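Side-chain contacts in putative type VI secretion protein (Escherichia coli, PDB 6SKI), which probably hydrolyses phospholipids as a toxic type VI secretion effector that is loaded for delivery onto the VgrG spike: residues 148-153 / 254-259; 498-503 / 507-512; 174-177 / 181-184; 187-192 / 219-224. All blocks are in the same frame, centred on the assembly; numbering follows the deposited sequence.

How the contacts relate
Two pairs of neighbours make up the set. Contacts 1 and 2 have centres about 11 Å apart and touch directly: the loop 254-259 pairs by its backbone with strand 509-511, probably through Phe257 N to Ile509 O and Asn255 O to Ile509 N, both 2.8 Å. Contacts 3 and 4, centres about 13 Å apart, follow one another along the chain through helix 156-178 and strand 184-195. The pairs are remote, with contacts 1 and 4 about 34 Å apart between centres. Strand 184-195, which carries one side of contact 4, runs on toward Ser197, which with His310 and Asp245 probably forms a Ser-His-Asp triad.

Contact 1: residues 148-153 / 254-259; sequences TSILDI and SNFFDI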
# COMPACT_ATOMS: atom_id res chain seq x y z
N THR A 148 -15.83 0.16 -15.26
CA THR A 148 -16.14 0.39 -13.85
C THR A 148 -15.02 -0.12 -12.96
O THR A 148 -14.71 0.49 -11.93
CB THR A 148 -17.47 -0.26 -13.50
OG1 THR A 148 -18.50 0.25 -14.35
CG2 THR A 148 -17.84 0.02 -12.05
N SER A 149 -14.39 -1.24 -13.34
CA SER A 149 -13.27 -1.76 -12.56
C SER A 149 -12.07 -0.83 -12.59
O SER A 149 -11.42 -0.60 -11.57
CB SER A 149 -12.88 -3.14 -13.08
OG SER A 149 -13.64 -4.16 -12.45
N ILE A 150 -11.78 -0.26 -13.76
CA ILE A 150 -10.65 0.66 -13.87
C ILE A 150 -10.95 1.95 -13.14
O ILE A 150 -10.05 2.57 -12.57
CB ILE A 150 -10.33 0.89 -15.36
CG1 ILE A 150 -9.88 -0.41 -16.02
CG2 ILE A 150 -9.24 1.94 -15.52
CD1 ILE A 150 -9.54 -0.26 -17.47
N LEU A 151 -12.22 2.37 -13.11
CA LEU A 151 -12.59 3.54 -12.32
C LEU A 151 -12.54 3.25 -10.83
O LEU A 151 -12.25 4.15 -10.04
CB LEU A 151 -13.99 4.01 -12.71
CG LEU A 151 -14.04 5.16 -13.71
CD1 LEU A 151 -15.48 5.47 -14.08
CD2 LEU A 151 -13.35 6.38 -13.14
N ASP A 152 -12.82 2.01 -10.44
CA ASP A 152 -12.70 1.61 -9.04
C ASP A 152 -11.25 1.65 -8.59
O ASP A 152 -10.95 2.08 -7.47
CB ASP A 152 -13.29 0.22 -8.85
CG ASP A 152 -14.79 0.25 -8.66
OD1 ASP A 152 -15.40 -0.84 -8.54
OD2 ASP A 152 -15.37 1.35 -8.65
N ILE A 153 -10.34 1.18 -9.44
CA ILE A 153 -8.92 1.26 -9.12
C ILE A 153 -8.45 2.71 -9.12
O ILE A 153 -7.61 3.11 -8.30
CB ILE A 153 -8.09 0.40 -10.10
CG1 ILE A 153 -8.61 -1.03 -10.10
CG2 ILE A 153 -6.63 0.44 -9.72
CD1 ILE A 153 -8.28 -1.79 -8.85
N SER A 254 -6.74 9.22 -17.89
CA SER A 254 -6.93 10.43 -18.68
C SER A 254 -7.10 10.12 -20.16
O SER A 254 -7.84 10.82 -20.86
CB SER A 254 -5.75 11.38 -18.46
OG SER A 254 -4.52 10.70 -18.58
N ASN A 255 -6.43 9.08 -20.65
CA ASN A 255 -6.48 8.74 -22.07
C ASN A 255 -7.46 7.63 -22.38
O ASN A 255 -7.55 7.21 -23.54
CB ASN A 255 -5.08 8.35 -22.57
CG ASN A 255 -4.08 9.46 -22.39
OD1 ASN A 255 -4.41 10.64 -22.52
ND2 ASN A 255 -2.84 9.10 -22.10
N PHE A 256 -8.21 7.14 -21.40
CA PHE A 256 -9.25 6.15 -21.63
C PHE A 256 -10.51 6.88 -22.09
O PHE A 256 -11.08 7.67 -21.34
CB PHE A 256 -9.54 5.34 -20.37
CG PHE A 256 -8.49 4.33 -20.05
CD1 PHE A 256 -8.76 2.98 -20.15
CD2 PHE A 256 -7.24 4.72 -19.61
CE1 PHE A 256 -7.80 2.05 -19.85
CE2 PHE A 256 -6.27 3.79 -19.30
CZ PHE A 256 -6.56 2.46 -19.42
N PHE A 257 -10.95 6.59 -23.32
CA PHE A 257 -12.10 7.28 -23.87
C PHE A 257 -13.35 7.03 -23.04
O PHE A 257 -14.19 7.93 -22.88
CB PHE A 257 -12.33 6.83 -25.31
CG PHE A 257 -13.59 7.36 -25.92
CD1 PHE A 257 -13.67 8.67 -26.35
CD2 PHE A 257 -14.70 6.55 -26.07
CE1 PHE A 257 -14.83 9.16 -26.91
CE2 PHE A 257 -15.86 7.03 -26.62
CZ PHE A 257 -15.92 8.34 -27.04
N ASP A 258 -13.50 5.82 -22.50
CA ASP A 258 -14.75 5.44 -21.86
C ASP A 258 -14.96 6.18 -20.54
O ASP A 258 -16.09 6.53 -20.19
CB ASP A 258 -14.77 3.93 -21.63
CG ASP A 258 -14.54 3.16 -22.91
OD1 ASP A 258 -13.36 2.93 -23.26
OD2 ASP A 258 -15.53 2.77 -23.56
N ILE A 259 -13.89 6.42 -19.78
CA ILE A 259 -14.00 6.80 -18.38
C ILE A 259 -13.23 8.06 -18.03
O ILE A 259 -13.23 8.46 -16.87
CB ILE A 259 -13.57 5.65 -17.46
CG1 ILE A 259 -12.18 5.15 -17.87
CG2 ILE A 259 -14.57 4.51 -17.53
CD1 ILE A 259 -11.77 3.88 -17.18
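The one aromatic ring in this contact, that of Phe256, meets Ile150 obliquely: the methyl CD1 of Ile150 stops 3.7 Å from Phe256 CE1, and the two side chains cross at about a right angle. The remaining evidence for packing is purely aliphatic, and no hydrogen bond spans the segments. Ile259 is the main partner from the loop and touches two successive helix residues with different branches. Its CD1 sits 3.6 Å from Ile150 CG2, whereas its CG2 lies 3.7 Å from Leu151 CD1. The division follows from the first torsion of Ile259 (chi1 53°), which sets CG1 between the backbone N and the carbonyl carbon and leaves CG2 anti to the carbonyl carbon, so the two branches diverge. Leu151 and Ile259 then run past each other in opposite directions, with Leu151 CG 3.8 Å from Ile259 CB. About 225 Å² is buried in total, and Ile150, Phe256 and Ile259 are all buried residues. Ile150 also rests on Met58 and Ile511, while Phe256 packs on Ile509. Helix 144-154 thus packs on helix 53-58 and on the loop between strands 237-243 and 278-284, and that loop in turn lies against strand 509-511.

Contact 2: residues 498-503 / 507-512; sequences GNLWVD and GEIFIH
Trp501 and Phe510 form the hydrogen-bonded antiparallel pair, each N reaching the other's O at 2.9 Å. Asp503 N to Glu508 O (2.8 Å) and Gly507 N to Asp503 O close the turn end, where Asp503 OD2 is also hydrogen-bonded to Thr506 OG1. At the other end His512 N bonds to Asn499 O at 3.0 Å, standing 47° out of the carbonyl plane, and His512 ND1 makes a weak bond to Gly498 O. Ile511 N is held from outside by Asp258 OD1.

One face of the imidazole lies over Leu500 C and Trp501 N, near its rim.

Alternation along the strands places Leu500, Val502, Ile509 and Ile511 on one face. There Leu500 CD1 meets Ile509 CG2 at 3.6 Å and Leu500 CD2 meets Ile511 CG1 at 3.7 Å, with Val502 beside Ile509.

The aromatic pair occupies the opposite face: Trp501 CE3 is 3.5 Å from Phe510 CD1, with the ring planes inclined by 42°. Trp501 has CG anti to its N (chi1 177°), bringing its six-membered ring alongside Phe510.

Main-chain bonds therefore fix the register of this hairpin, while the side chains distinguish an aliphatic face turned inward from one that bears an exposed tryptophan.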
# COMPACT_ATOMS: atom_id res chain seq x y z
N GLY A 498 -5.92 -8.16 -24.36
CA GLY A 498 -6.94 -8.23 -25.39
C GLY A 498 -8.22 -7.51 -25.04
O GLY A 498 -9.22 -7.69 -25.76
N ASN A 499 -8.24 -6.71 -23.99
CA ASN A 499 -9.43 -6.00 -23.55
C ASN A 499 -9.40 -4.53 -23.92
O ASN A 499 -10.29 -3.78 -23.50
CB ASN A 499 -9.59 -6.16 -22.03
CG ASN A 499 -9.92 -7.57 -21.63
OD1 ASN A 499 -10.95 -8.11 -22.03
ND2 ASN A 499 -9.05 -8.17 -20.83
N LEU A 500 -8.41 -4.10 -24.69
CA LEU A 500 -8.27 -2.70 -25.06
C LEU A 500 -7.88 -2.60 -26.52
O LEU A 500 -7.28 -3.51 -27.09
CB LEU A 500 -7.21 -1.99 -24.20
CG LEU A 500 -7.32 -1.97 -22.68
CD1 LEU A 500 -6.17 -1.19 -22.10
CD2 LEU A 500 -8.64 -1.38 -22.23
N TRP A 501 -8.22 -1.46 -27.12
CA TRP A 501 -7.67 -1.06 -28.41
C TRP A 501 -7.17 0.36 -28.26
O TRP A 501 -7.92 1.24 -27.82
CB TRP A 501 -8.71 -1.17 -29.53
CG TRP A 501 -8.19 -0.68 -30.84
CD1 TRP A 501 -7.43 -1.38 -31.73
CD2 TRP A 501 -8.39 0.62 -31.41
NE1 TRP A 501 -7.14 -0.60 -32.81
CE2 TRP A 501 -7.71 0.63 -32.65
CE3 TRP A 501 -9.07 1.76 -31.00
CZ2 TRP A 501 -7.70 1.75 -33.47
CZ3 TRP A 501 -9.05 2.87 -31.82
CH2 TRP A 501 -8.38 2.85 -33.04
N VAL A 502 -5.92 0.61 -28.63
CA VAL A 502 -5.32 1.92 -28.49
C VAL A 502 -5.20 2.54 -29.88
O VAL A 502 -4.72 1.88 -30.81
CB VAL A 502 -3.95 1.85 -27.79
CG1 VAL A 502 -3.44 3.24 -27.51
CG2 VAL A 502 -4.06 1.05 -26.51
N ASP A 503 -5.66 3.77 -30.01
CA ASP A 503 -5.58 4.45 -31.29
C ASP A 503 -4.12 4.67 -31.66
O ASP A 503 -3.38 5.31 -30.90
CB ASP A 503 -6.33 5.78 -31.24
CG ASP A 503 -6.50 6.41 -32.60
OD1 ASP A 503 -6.77 5.67 -33.57
OD2 ASP A 503 -6.36 7.64 -32.72
N GLY A 507 -3.25 7.66 -29.36
CA GLY A 507 -2.94 7.00 -28.12
C GLY A 507 -4.11 6.85 -27.18
O GLY A 507 -3.92 6.44 -26.03
N GLU A 508 -5.32 7.18 -27.63
CA GLU A 508 -6.50 7.03 -26.81
C GLU A 508 -6.84 5.55 -26.65
O GLU A 508 -6.73 4.77 -27.59
CB GLU A 508 -7.68 7.77 -27.44
CG GLU A 508 -8.93 7.83 -26.59
CD GLU A 508 -9.76 9.05 -26.89
OE1 GLU A 508 -9.61 9.62 -27.99
OE2 GLU A 508 -10.57 9.44 -26.02
N ILE A 509 -7.27 5.18 -25.45
CA ILE A 509 -7.58 3.79 -25.13
C ILE A 509 -9.09 3.60 -25.20
O ILE A 509 -9.85 4.43 -24.70
CB ILE A 509 -7.03 3.39 -23.75
CG1 ILE A 509 -5.53 3.65 -23.67
CG2 ILE A 509 -7.32 1.93 -23.47
CD1 ILE A 509 -5.16 4.78 -22.76
N PHE A 510 -9.51 2.50 -25.81
CA PHE A 510 -10.91 2.17 -26.00
C PHE A 510 -11.11 0.78 -25.43
O PHE A 510 -10.55 -0.19 -25.93
CB PHE A 510 -11.29 2.22 -27.48
CG PHE A 510 -11.28 3.59 -28.06
CD1 PHE A 510 -10.13 4.11 -28.63
CD2 PHE A 510 -12.42 4.37 -28.06
CE1 PHE A 510 -10.11 5.38 -29.16
CE2 PHE A 510 -12.41 5.64 -28.59
CZ PHE A 510 -11.25 6.14 -29.14
N ILE A 511 -11.90 0.69 -24.36
CA ILE A 511 -12.14 -0.60 -23.73
C ILE A 511 -13.08 -1.42 -24.60
O ILE A 511 -14.08 -0.91 -25.12
CB ILE A 511 -12.72 -0.40 -22.32
CG1 ILE A 511 -11.76 0.43 -21.47
CG2 ILE A 511 -13.00 -1.73 -21.66
CD1 ILE A 511 -12.26 0.71 -20.08
N HIS A 512 -12.75 -2.69 -24.78
CA HIS A 512 -13.62 -3.60 -25.51
C HIS A 512 -14.78 -3.97 -24.60
O HIS A 512 -14.65 -4.85 -23.74
CB HIS A 512 -12.85 -4.84 -25.96
CG HIS A 512 -12.00 -4.60 -27.17
ND1 HIS A 512 -10.95 -5.41 -27.52
CD2 HIS A 512 -12.06 -3.63 -28.12
CE1 HIS A 512 -10.39 -4.96 -28.63
NE2 HIS A 512 -11.04 -3.88 -29.01

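Contact 3: residues 174-177 / 181-184; sequences EFMG and SPDF
Pro182, whose ring meets Met176, uses its carbonyl O as acceptor for a basic side chain of the other protein chain in the complex, where the effector is bound to the TTR domain of VgrG. This hydrogen bond leaves the contact outward; between the two segments themselves no polar bond is made. Met176 carries most of the contact. Its methyl CE approaches Pro182 CG at 3.7 Å, crossing the proline ring at about a right angle, while its sulfur SD lies 4.1 Å from both CZ and CE2 of Phe184. The sulfur is 5.1 Å from the centroid of the Phe184 ring and 64° off its normal, an oblique approach on the side of those two ring atoms. Bends at chi2 (-62°) and chi3 (-109°) of Met176 turn sulfur and methyl to separate partners. Pro182 CB lies 4.0 Å above one face of Phe184, offset toward the rim, so Met176, Pro182 and Phe184 pack as a continuous set. Phe175 adds a looser touch, its CZ 4.4 Å from Phe184 CZ. Only 140 Å² is buried between the segments. Both phenylalanines, however, are buried: each also packs on Leu115, and on strand 22-43 Phe175 meets Leu37 while Phe184 meets Arg33 and Val35. Asp183 forms a salt bridge to Lys30. The arrangement is a Met-aromatic contact across a short helix-to-strand connection, in which the chain leading into strand 184-195 of the central sheet packs back against the end of helix 156-178.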
# COMPACT_ATOMS: atom_id res chain seq x y z
N GLU A 174 -14.13 -7.05 17.81
CA GLU A 174 -13.35 -8.18 18.31
C GLU A 174 -12.67 -7.85 19.63
O GLU A 174 -12.68 -8.66 20.57
CB GLU A 174 -12.32 -8.61 17.27
CG GLU A 174 -12.92 -9.17 16.00
CD GLU A 174 -11.88 -9.39 14.91
OE1 GLU A 174 -10.69 -9.11 15.16
OE2 GLU A 174 -12.26 -9.85 13.81
N PHE A 175 -12.10 -6.64 19.74
CA PHE A 175 -11.42 -6.26 20.97
C PHE A 175 -12.38 -6.23 22.15
O PHE A 175 -12.06 -6.74 23.23
CB PHE A 175 -10.75 -4.90 20.82
CG PHE A 175 -10.19 -4.36 22.10
CD1 PHE A 175 -9.26 -5.08 22.82
CD2 PHE A 175 -10.62 -3.14 22.60
CE1 PHE A 175 -8.76 -4.59 24.00
CE2 PHE A 175 -10.12 -2.65 23.78
CZ PHE A 175 -9.19 -3.37 24.48
N MET A 176 -13.55 -5.64 21.97
CA MET A 176 -14.51 -5.56 23.06
C MET A 176 -15.30 -6.85 23.23
O MET A 176 -16.10 -6.95 24.17
CB MET A 176 -15.45 -4.38 22.86
CG MET A 176 -14.80 -3.05 23.18
SD MET A 176 -14.28 -2.95 24.90
CE MET A 176 -15.47 -1.77 25.54
N GLY A 177 -15.10 -7.82 22.34
CA GLY A 177 -15.64 -9.15 22.55
C GLY A 177 -14.67 -10.00 23.33
O GLY A 177 -15.07 -10.96 23.99
N SER A 181 -18.11 -7.25 29.75
CA SER A 181 -18.42 -6.55 30.99
C SER A 181 -17.22 -5.70 31.38
O SER A 181 -16.61 -5.94 32.43
CB SER A 181 -18.79 -7.53 32.10
OG SER A 181 -17.63 -7.95 32.81
N PRO A 182 -16.84 -4.71 30.57
CA PRO A 182 -15.57 -4.02 30.78
C PRO A 182 -15.49 -3.34 32.14
O PRO A 182 -16.50 -2.87 32.69
CB PRO A 182 -15.54 -2.99 29.64
CG PRO A 182 -16.40 -3.60 28.60
CD PRO A 182 -17.53 -4.20 29.37
N ASP A 183 -14.28 -3.29 32.68
CA ASP A 183 -13.97 -2.57 33.91
C ASP A 183 -13.28 -1.25 33.60
O ASP A 183 -12.74 -0.60 34.51
CB ASP A 183 -13.10 -3.45 34.81
CG ASP A 183 -13.02 -2.94 36.24
OD1 ASP A 183 -13.67 -1.93 36.57
OD2 ASP A 183 -12.29 -3.56 37.04
N PHE A 184 -13.28 -0.84 32.34
CA PHE A 184 -12.50 0.30 31.89
C PHE A 184 -13.31 1.11 30.89
O PHE A 184 -14.27 0.62 30.30
CB PHE A 184 -11.18 -0.14 31.26
CG PHE A 184 -11.35 -1.11 30.13
CD1 PHE A 184 -11.36 -2.47 30.37
CD2 PHE A 184 -11.50 -0.67 28.83
CE1 PHE A 184 -11.52 -3.37 29.34
CE2 PHE A 184 -11.66 -1.56 27.79
CZ PHE A 184 -11.67 -2.91 28.05

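Contact 4: residues 187-192 / 219-224; sequences AKIQFD and RAIAKG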
# COMPACT_ATOMS: atom_id res chain seq x y z
N ALA A 187 -10.23 5.90 27.04
CA ALA A 187 -10.03 7.33 27.25
C ALA A 187 -9.48 8.03 26.02
O ALA A 187 -9.49 9.26 25.97
CB ALA A 187 -9.09 7.56 28.43
N LYS A 188 -9.00 7.27 25.04
CA LYS A 188 -8.44 7.85 23.83
C LYS A 188 -8.41 6.77 22.76
O LYS A 188 -8.13 5.61 23.05
CB LYS A 188 -7.03 8.39 24.08
CG LYS A 188 -6.58 9.42 23.07
CD LYS A 188 -5.20 9.93 23.42
CE LYS A 188 -4.58 10.68 22.26
NZ LYS A 188 -3.48 11.57 22.71
N ILE A 189 -8.71 7.16 21.53
CA ILE A 189 -8.58 6.29 20.37
C ILE A 189 -7.45 6.85 19.52
O ILE A 189 -7.56 7.95 18.97
CB ILE A 189 -9.88 6.20 19.56
CG1 ILE A 189 -10.96 5.47 20.36
CG2 ILE A 189 -9.63 5.52 18.23
CD1 ILE A 189 -10.88 3.97 20.27
N GLN A 190 -6.35 6.12 19.45
CA GLN A 190 -5.21 6.49 18.63
C GLN A 190 -5.15 5.60 17.40
O GLN A 190 -5.76 4.53 17.34
CB GLN A 190 -3.91 6.37 19.43
CG GLN A 190 -3.50 7.63 20.14
CD GLN A 190 -2.34 7.39 21.08
OE1 GLN A 190 -2.04 6.25 21.42
NE2 GLN A 190 -1.69 8.46 21.52
N PHE A 191 -4.40 6.06 16.40
CA PHE A 191 -4.20 5.31 15.17
C PHE A 191 -2.72 5.26 14.83
O PHE A 191 -2.04 6.28 14.89
CB PHE A 191 -4.98 5.93 14.00
CG PHE A 191 -6.46 5.78 14.11
CD1 PHE A 191 -7.06 4.54 13.94
CD2 PHE A 191 -7.27 6.87 14.35
CE1 PHE A 191 -8.42 4.40 14.03
CE2 PHE A 191 -8.63 6.73 14.44
CZ PHE A 191 -9.21 5.50 14.28
N ASP A 192 -2.24 4.08 14.47
CA ASP A 192 -0.92 3.90 13.85
C ASP A 192 -1.18 3.44 12.42
O ASP A 192 -1.51 2.28 12.19
CB ASP A 192 -0.06 2.90 14.61
CG ASP A 192 0.32 3.38 15.97
OD1 ASP A 192 0.74 4.55 16.09
OD2 ASP A 192 0.24 2.59 16.93
N ARG A 219 -18.41 7.31 13.51
CA ARG A 219 -19.48 6.33 13.33
C ARG A 219 -18.93 4.91 13.42
O ARG A 219 -19.56 4.03 14.02
CB ARG A 219 -20.17 6.55 11.99
CG ARG A 219 -21.38 7.45 12.06
CD ARG A 219 -21.98 7.62 10.69
NE ARG A 219 -21.69 8.94 10.14
CZ ARG A 219 -21.32 9.15 8.88
NH1 ARG A 219 -21.19 8.13 8.05
NH2 ARG A 219 -21.08 10.38 8.46
N ALA A 220 -17.76 4.66 12.82
CA ALA A 220 -17.17 3.33 12.88
C ALA A 220 -16.73 2.98 14.29
O ALA A 220 -16.91 1.84 14.74
CB ALA A 220 -15.99 3.24 11.91
N ILE A 221 -16.16 3.95 15.01
CA ILE A 221 -15.74 3.69 16.39
C ILE A 221 -16.95 3.41 17.27
O ILE A 221 -16.90 2.55 18.15
CB ILE A 221 -14.91 4.87 16.93
CG1 ILE A 221 -13.69 5.12 16.05
CG2 ILE A 221 -14.45 4.58 18.35
CD1 ILE A 221 -12.95 6.39 16.39
N ALA A 222 -18.05 4.12 17.04
CA ALA A 222 -19.25 3.88 17.82
C ALA A 222 -19.88 2.53 17.47
O ALA A 222 -20.33 1.81 18.36
CB ALA A 222 -20.26 5.01 17.61
N LYS A 223 -19.91 2.19 16.19
CA LYS A 223 -20.44 0.91 15.73
C LYS A 223 -19.54 -0.26 16.10
O LYS A 223 -19.97 -1.41 16.02
CB LYS A 223 -20.65 0.97 14.22
CG LYS A 223 -21.36 -0.23 13.62
CD LYS A 223 -21.57 -0.05 12.13
CE LYS A 223 -22.10 -1.32 11.49
NZ LYS A 223 -21.24 -2.49 11.80
N GLY A 224 -18.31 -0.00 16.53
CA GLY A 224 -17.44 -1.07 16.98
C GLY A 224 -17.48 -1.19 18.48
O GLY A 224 -17.47 -2.30 19.03
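Strand 187-192 and helix 219-224 come closest at Ile189 and Ile221, whose CA atoms are 8.6 Å apart, a spacing filled by side chains alone. The CB of each isoleucine points toward the other segment, and the two side chains slide past one another in opposite directions. Ile189 CG2 is 3.9 Å from Ile221 CD1, while CG1 and CD1 of Ile189 each lie 4.1 Å from Ile221 CG2. The pairing is thus reciprocal, the CG2 branch of either residue facing the other's longer branch. An extended chi2 in Ile221 (171°) carries CD1 outward to Ile189. The same methyl makes a looser touch with Phe191, two residues along the strand, standing obliquely 4.4 Å from Phe191 CZ. With 113 Å² buried, the interface is small, yet its three touching residues are all buried. Strand 184-195 lies parallel to strands 22-43 and 237-243 within the central sheet, and the chain between 184-195 and 237-243 contains helices 198-211 and 215-225, a beta-alpha-beta crossover consistent with the alpha/beta hydrolase fold to which the catalytic family belongs. At the end of this strand the sequence Gly-Phe-Ser-Arg-Gly matches the hydrolase nucleophile elbow, with Ser197 the probable nucleophile. Phe191 makes an edge-to-face contact with Phe206 of helix 198-211 and touches Ile168 of helix 156-178. Ile221 meets Leu172 of helix 156-178 and Tyr230, while Ala220 O accepts a hydrogen bond from Thr169 OG1.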